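Local structure of DisA protein (Sorangium cellulosum, 6CCA) at residues G288-Q293 / K323-A328; M374-L379 / V387-H392. The protein probably transfers methyl groups to carbon, installing a gem-dimethyl group in the polyketide disorazol as it is built on a trans-acyltransferase assembly line. One frame throughout, in Å; residues are numbered along the deposited sequence.

Interaction 1 of 2, residues G288-Q293 / K323-A328; sequences GDVVAQ and KRLLKA
Val290 and Leu325 meet tip to tip, the branched ends of both side chains pointing at one another where a loop meets the last turn of helix 315-325. Their closest pair is Val290 CG2 and Leu325 CD2, 3.8 Å apart. The two forks mesh methyl against methyl, since Val290 CG1 also lies 4.1 Å from Leu325 CD1. A chi1 of -58° sets Val290 CG2 between its own backbone N and carbonyl carbon, and from there it reaches both Leu325 CD2 and the flank of Arg324. That second approach is looser: Val290 CG2 stands 4.5 Å from Arg324 CD, while the guanidinium group goes on to Thr24, which accepts a hydrogen bond from NH1. The arrangement belongs to the Rossmann-like methyltransferase fold, in which helix 315-325 follows strand 300-306 and leads into the parallel neighbour 330-337; the loop carrying Val290 lies between strands 279-281 and 300-306. Leu284 lies against Val290, and Leu286, Phe295 and Phe300 lie against Leu325, adding apolar contacts to the pair. Within the loop, Asp289 OD1 accepts from Ala292 N at 3.1 Å in an Asx motif, the donor standing well above the carboxylate plane. The backbone oxygen Asp289 O accepts two bonds, from Gln293 N and from Gln293 NE2. The amide donor comes in above the carbonyl plane, with a C=O...N angle of 92°, although the bond lies close to the plane of the Gln293 amide itself, and Gln293 OE1 accepts from Asp285 N.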
loop_
_atom_site.group_PDB
_atom_site.type_symbol
_atom_site.label_atom_id
_atom_site.label_comp_id
_atom_site.label_asym_id
_atom_site.label_seq_id
_atom_site.Cartn_x
_atom_site.Cartn_y
_atom_site.Cartn_z
ATOM N N GLY A 288 4.402 13.510 13.489
ATOM C CA GLY A 288 4.987 14.405 14.447
ATOM C C GLY A 288 5.273 15.738 13.843
ATOM O O GLY A 288 4.757 16.096 12.815
ATOM N N ASP A 289 6.163 16.448 14.464
ATOM C CA ASP A 289 6.423 17.793 14.085
ATOM C C ASP A 289 7.587 17.787 13.106
ATOM O O ASP A 289 8.726 17.569 13.489
ATOM C CB ASP A 289 6.737 18.607 15.351
ATOM C CG ASP A 289 7.245 20.011 15.065
ATOM O OD1 ASP A 289 7.542 20.367 13.899
ATOM O OD2 ASP A 289 7.370 20.765 16.056
ATOM N N VAL A 290 7.300 18.073 11.826
ATOM C CA VAL A 290 8.315 17.837 10.795
ATOM C C VAL A 290 9.484 18.787 10.938
ATOM O O VAL A 290 10.619 18.441 10.686
ATOM C CB VAL A 290 7.701 17.817 9.378
ATOM C CG1 VAL A 290 6.615 16.733 9.301
ATOM C CG2 VAL A 290 7.127 19.184 9.042
ATOM N N VAL A 291 9.262 19.998 11.418
ATOM C CA VAL A 291 10.398 20.902 11.580
ATOM C C VAL A 291 11.282 20.532 12.763
ATOM O O VAL A 291 12.523 20.562 12.668
ATOM C CB VAL A 291 9.904 22.374 11.701
ATOM C CG1 VAL A 291 11.059 23.328 11.962
ATOM C CG2 VAL A 291 9.146 22.755 10.448
ATOM N N ALA A 292 10.650 20.185 13.892
ATOM C CA ALA A 292 11.359 19.563 15.025
ATOM C C ALA A 292 12.262 18.436 14.541
ATOM O O ALA A 292 13.374 18.288 15.030
ATOM C CB ALA A 292 10.376 19.053 16.074
ATOM N N GLN A 293 11.818 17.684 13.519
ATOM C CA GLN A 293 12.615 16.556 13.008
ATOM C C GLN A 293 13.719 16.909 12.019
ATOM O O GLN A 293 14.396 16.038 11.520
ATOM C CB GLN A 293 11.705 15.477 12.478
ATOM C CG GLN A 293 10.709 14.951 13.483
ATOM C CD GLN A 293 9.712 14.025 12.912
ATOM O OE1 GLN A 293 10.026 12.856 12.561
ATOM N NE2 GLN A 293 8.467 14.471 12.867
ATOM N N LYS A 323 1.706 19.020 2.829
ATOM C CA LYS A 323 1.547 20.363 2.263
ATOM C C LYS A 323 2.488 21.396 2.872
ATOM O O LYS A 323 2.965 22.255 2.169
ATOM C CB LYS A 323 0.091 20.838 2.359
ATOM C CG LYS A 323 -0.794 20.099 1.419
ATOM C CD LYS A 323 -2.169 20.695 1.329
ATOM C CE LYS A 323 -2.257 21.812 0.306
ATOM N NZ LYS A 323 -3.508 22.582 0.558
ATOM N N ARG A 324 2.816 21.251 4.138
ATOM C CA ARG A 324 3.783 22.140 4.805
ATOM C C ARG A 324 5.154 21.926 4.221
ATOM O O ARG A 324 5.846 22.886 3.960
ATOM C CB ARG A 324 3.801 21.861 6.327
ATOM C CG ARG A 324 4.809 22.694 7.123
ATOM C CD ARG A 324 4.438 22.738 8.615
ATOM N NE ARG A 324 3.063 23.260 8.766
ATOM C CZ ARG A 324 2.715 24.543 8.548
ATOM N NH1 ARG A 324 3.628 25.452 8.184
ATOM N NH2 ARG A 324 1.445 24.921 8.689
ATOM N N LEU A 325 5.534 20.659 4.010
ATOM C CA LEU A 325 6.833 20.305 3.475
ATOM C C LEU A 325 6.981 20.641 1.982
ATOM O O LEU A 325 8.069 20.964 1.516
ATOM C CB LEU A 325 7.094 18.820 3.622
ATOM C CG LEU A 325 7.302 18.358 5.069
ATOM C CD1 LEU A 325 7.131 16.876 5.240
ATOM C CD2 LEU A 325 8.688 18.795 5.564
ATOM N N LEU A 326 5.887 20.491 1.230
ATOM C CA LEU A 326 5.942 20.766 -0.223
ATOM C C LEU A 326 5.964 22.262 -0.534
ATOM O O LEU A 326 5.276 23.060 0.119
ATOM C CB LEU A 326 4.673 20.214 -0.882
ATOM C CG LEU A 326 4.651 18.730 -1.236
ATOM C CD1 LEU A 326 3.271 18.362 -1.749
ATOM C CD2 LEU A 326 5.722 18.366 -2.266
ATOM N N LYS A 327 6.705 22.603 -1.561
ATOM C CA LYS A 327 6.550 23.916 -2.196
ATOM C C LYS A 327 5.159 24.043 -2.771
ATOM O O LYS A 327 4.506 23.069 -3.130
ATOM C CB LYS A 327 7.548 24.025 -3.336
ATOM C CG LYS A 327 8.977 24.121 -2.822
ATOM C CD LYS A 327 9.994 24.157 -3.919
ATOM C CE LYS A 327 11.398 24.095 -3.292
ATOM N NZ LYS A 327 12.318 23.860 -4.438
ATOM N N ALA A 328 4.698 25.285 -2.865
ATOM C CA ALA A 328 3.547 25.562 -3.680
ATOM C C ALA A 328 3.742 24.973 -5.053
ATOM O O ALA A 328 4.813 25.087 -5.658
ATOM C CB ALA A 328 3.332 27.108 -3.741
#

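Interaction 2 of 2, residues M374-L379 / V387-H392; sequences MWKGLL and VAPLQH
Val387 packs its two methyl groups against helix 372-381, where the helix runs nearly antiparallel to edge strand 387-389 of the mixed beta-sheet, at 168° between the short axes. This is helix-on-sheet packing of the alpha/beta methyltransferase fold, with strand 402-409 pairing to 387-389 and extending the sheet. Val387 CG1 lies anti to the backbone N (chi1 -176°), which brings it to the helix surface between Lys376 and Leu379. There Val387 CG1 is 3.8 Å from Leu379 CD1 and 3.9 Å from Lys376 CA, so one methyl touches two residues spaced i, i+3 along the helix. Val387 CG2 meets Leu379 CB at 3.9 Å, and the two side chains cross at about a right angle. Leu379 is buried and also touches Leu319, Leu332 and Ile405.

Lys376 takes the outer side of the contact. Its aliphatic chain crosses Pro389 at about a right angle, with Lys376 CB 4.0 Å from Pro389 CG and Lys376 CD passing 4.2 Å from Pro389 CD. The chain is extended as far as CE and bends only at chi4 (-69°), where the ammonium group turns off to a salt bridge with Glu380, one helical turn on. The strand thus meets the hydrocarbon part of Lys376, with Lys376 CE 3.7 Å from the carbonyl oxygen Val387 O.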
loop_
_atom_site.group_PDB
_atom_site.type_symbol
_atom_site.label_atom_id
_atom_site.label_comp_id
_atom_site.label_asym_id
_atom_site.label_seq_id
_atom_site.Cartn_x
_atom_site.Cartn_y
_atom_site.Cartn_z
ATOM N N MET A 374 -12.176 8.036 -3.857
ATOM C CA MET A 374 -12.008 8.548 -2.492
ATOM C C MET A 374 -10.719 9.373 -2.277
ATOM O O MET A 374 -10.751 10.427 -1.649
ATOM C CB MET A 374 -12.067 7.441 -1.438
ATOM C CG MET A 374 -13.453 6.748 -1.308
ATOM S SD MET A 374 -13.302 5.126 -0.487
ATOM C CE MET A 374 -13.121 5.577 1.186
ATOM N N TRP A 375 -9.612 8.922 -2.831
ATOM C CA TRP A 375 -8.367 9.707 -2.759
ATOM C C TRP A 375 -8.509 11.040 -3.509
ATOM O O TRP A 375 -8.076 12.083 -2.992
ATOM C CB TRP A 375 -7.212 8.939 -3.416
ATOM C CG TRP A 375 -6.470 8.005 -2.505
ATOM C CD1 TRP A 375 -6.440 6.655 -2.650
ATOM C CD2 TRP A 375 -5.599 8.300 -1.378
ATOM N NE1 TRP A 375 -5.612 6.093 -1.709
ATOM C CE2 TRP A 375 -5.142 7.065 -0.881
ATOM C CE3 TRP A 375 -5.209 9.474 -0.710
ATOM C CZ2 TRP A 375 -4.304 6.956 0.185
ATOM C CZ3 TRP A 375 -4.413 9.359 0.403
ATOM C CH2 TRP A 375 -3.951 8.090 0.824
ATOM N N LYS A 376 -9.182 11.004 -4.651
ATOM C CA LYS A 376 -9.402 12.225 -5.454
ATOM C C LYS A 376 -10.170 13.231 -4.629
ATOM O O LYS A 376 -9.711 14.415 -4.435
ATOM C CB LYS A 376 -9.993 11.901 -6.841
ATOM C CG LYS A 376 -10.163 13.115 -7.747
ATOM C CD LYS A 376 -10.735 12.786 -9.095
ATOM C CE LYS A 376 -10.703 14.020 -10.007
ATOM N NZ LYS A 376 -11.652 14.988 -9.527
ATOM N N GLY A 377 -11.303 12.813 -4.081
ATOM C CA GLY A 377 -12.160 13.725 -3.278
ATOM C C GLY A 377 -11.478 14.212 -2.047
ATOM O O GLY A 377 -11.490 15.412 -1.711
ATOM N N LEU A 378 -10.794 13.321 -1.351
ATOM C CA LEU A 378 -10.094 13.782 -0.176
ATOM C C LEU A 378 -8.934 14.782 -0.448
ATOM O O LEU A 378 -8.768 15.766 0.326
ATOM C CB LEU A 378 -9.540 12.606 0.649
ATOM C CG LEU A 378 -8.811 12.896 1.971
ATOM C CD1 LEU A 378 -9.687 13.550 3.007
ATOM C CD2 LEU A 378 -8.161 11.656 2.567
ATOM N N LEU A 379 -8.133 14.508 -1.464
ATOM C CA LEU A 379 -6.963 15.340 -1.728
ATOM C C LEU A 379 -7.526 16.731 -2.147
ATOM O O LEU A 379 -6.936 17.769 -1.771
ATOM C CB LEU A 379 -6.159 14.770 -2.865
ATOM C CG LEU A 379 -5.358 13.536 -2.405
ATOM C CD1 LEU A 379 -4.928 12.688 -3.549
ATOM C CD2 LEU A 379 -4.112 13.976 -1.570
ATOM N N VAL A 387 -5.840 16.863 -9.297
ATOM C CA VAL A 387 -5.708 15.541 -8.741
ATOM C C VAL A 387 -6.003 14.489 -9.794
ATOM O O VAL A 387 -7.016 14.518 -10.419
ATOM C CB VAL A 387 -6.528 15.337 -7.483
ATOM C CG1 VAL A 387 -6.248 13.972 -6.925
ATOM C CG2 VAL A 387 -6.198 16.374 -6.451
ATOM N N ALA A 388 -5.043 13.609 -10.007
ATOM C CA ALA A 388 -5.084 12.633 -11.091
ATOM C C ALA A 388 -4.755 11.210 -10.681
ATOM O O ALA A 388 -3.587 10.792 -10.716
ATOM C CB ALA A 388 -4.208 13.080 -12.243
ATOM N N PRO A 389 -5.782 10.434 -10.300
ATOM C CA PRO A 389 -5.612 9.018 -10.249
ATOM C C PRO A 389 -5.480 8.587 -11.688
ATOM O O PRO A 389 -6.314 9.005 -12.558
ATOM C CB PRO A 389 -6.894 8.513 -9.622
ATOM C CG PRO A 389 -7.596 9.694 -9.088
ATOM C CD PRO A 389 -7.128 10.858 -9.920
ATOM N N LEU A 390 -4.446 7.850 -12.002
ATOM C CA LEU A 390 -4.195 7.512 -13.409
ATOM C C LEU A 390 -5.297 6.538 -13.903
ATOM O O LEU A 390 -5.958 5.887 -13.095
ATOM C CB LEU A 390 -2.805 7.001 -13.604
ATOM C CG LEU A 390 -1.726 8.048 -13.348
ATOM C CD1 LEU A 390 -0.377 7.421 -13.486
ATOM C CD2 LEU A 390 -1.911 9.232 -14.314
ATOM N N GLN A 391 -5.535 6.503 -15.209
ATOM C CA GLN A 391 -6.653 5.718 -15.755
ATOM C C GLN A 391 -6.126 4.374 -16.194
ATOM O O GLN A 391 -5.093 4.294 -16.841
ATOM C CB GLN A 391 -7.258 6.468 -16.990
ATOM C CG GLN A 391 -7.794 7.809 -16.644
ATOM C CD GLN A 391 -8.277 8.545 -17.902
ATOM O OE1 GLN A 391 -7.616 9.496 -18.417
ATOM N NE2 GLN A 391 -9.409 8.078 -18.441
ATOM N N HIS A 392 -6.854 3.317 -15.858
ATOM C CA HIS A 392 -6.526 1.957 -16.244
ATOM C C HIS A 392 -7.751 1.226 -16.687
ATOM O O HIS A 392 -8.168 0.219 -16.104
ATOM C CB HIS A 392 -5.838 1.202 -15.085
ATOM C CG HIS A 392 -4.463 1.703 -14.816
ATOM N ND1 HIS A 392 -4.243 2.775 -13.991
ATOM C CD2 HIS A 392 -3.261 1.333 -15.282
ATOM C CE1 HIS A 392 -2.951 3.042 -13.966
ATOM N NE2 HIS A 392 -2.333 2.176 -14.732
#

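How the interactions relate
Both contacts are made by apolar carbon, with no direct hydrogen bond between the segments, yet they hold different elements of the same sheet-based fold. Interaction 1 is small and buried, joining a connecting loop to a helix end, its centre about 22 Å from the centre of the chain. Interaction 2 buries more surface, its centre about 15 Å from that of the chain, and sets a helix along an edge strand, grading from a buried valine-leucine side to a partly exposed lysine-proline side. The centres of interactions 1 and 2 are about 23 Å apart, and they do not touch. Helix 315-325 connects them indirectly, supplying Leu325 to interaction 1 and Leu319 behind interaction 2.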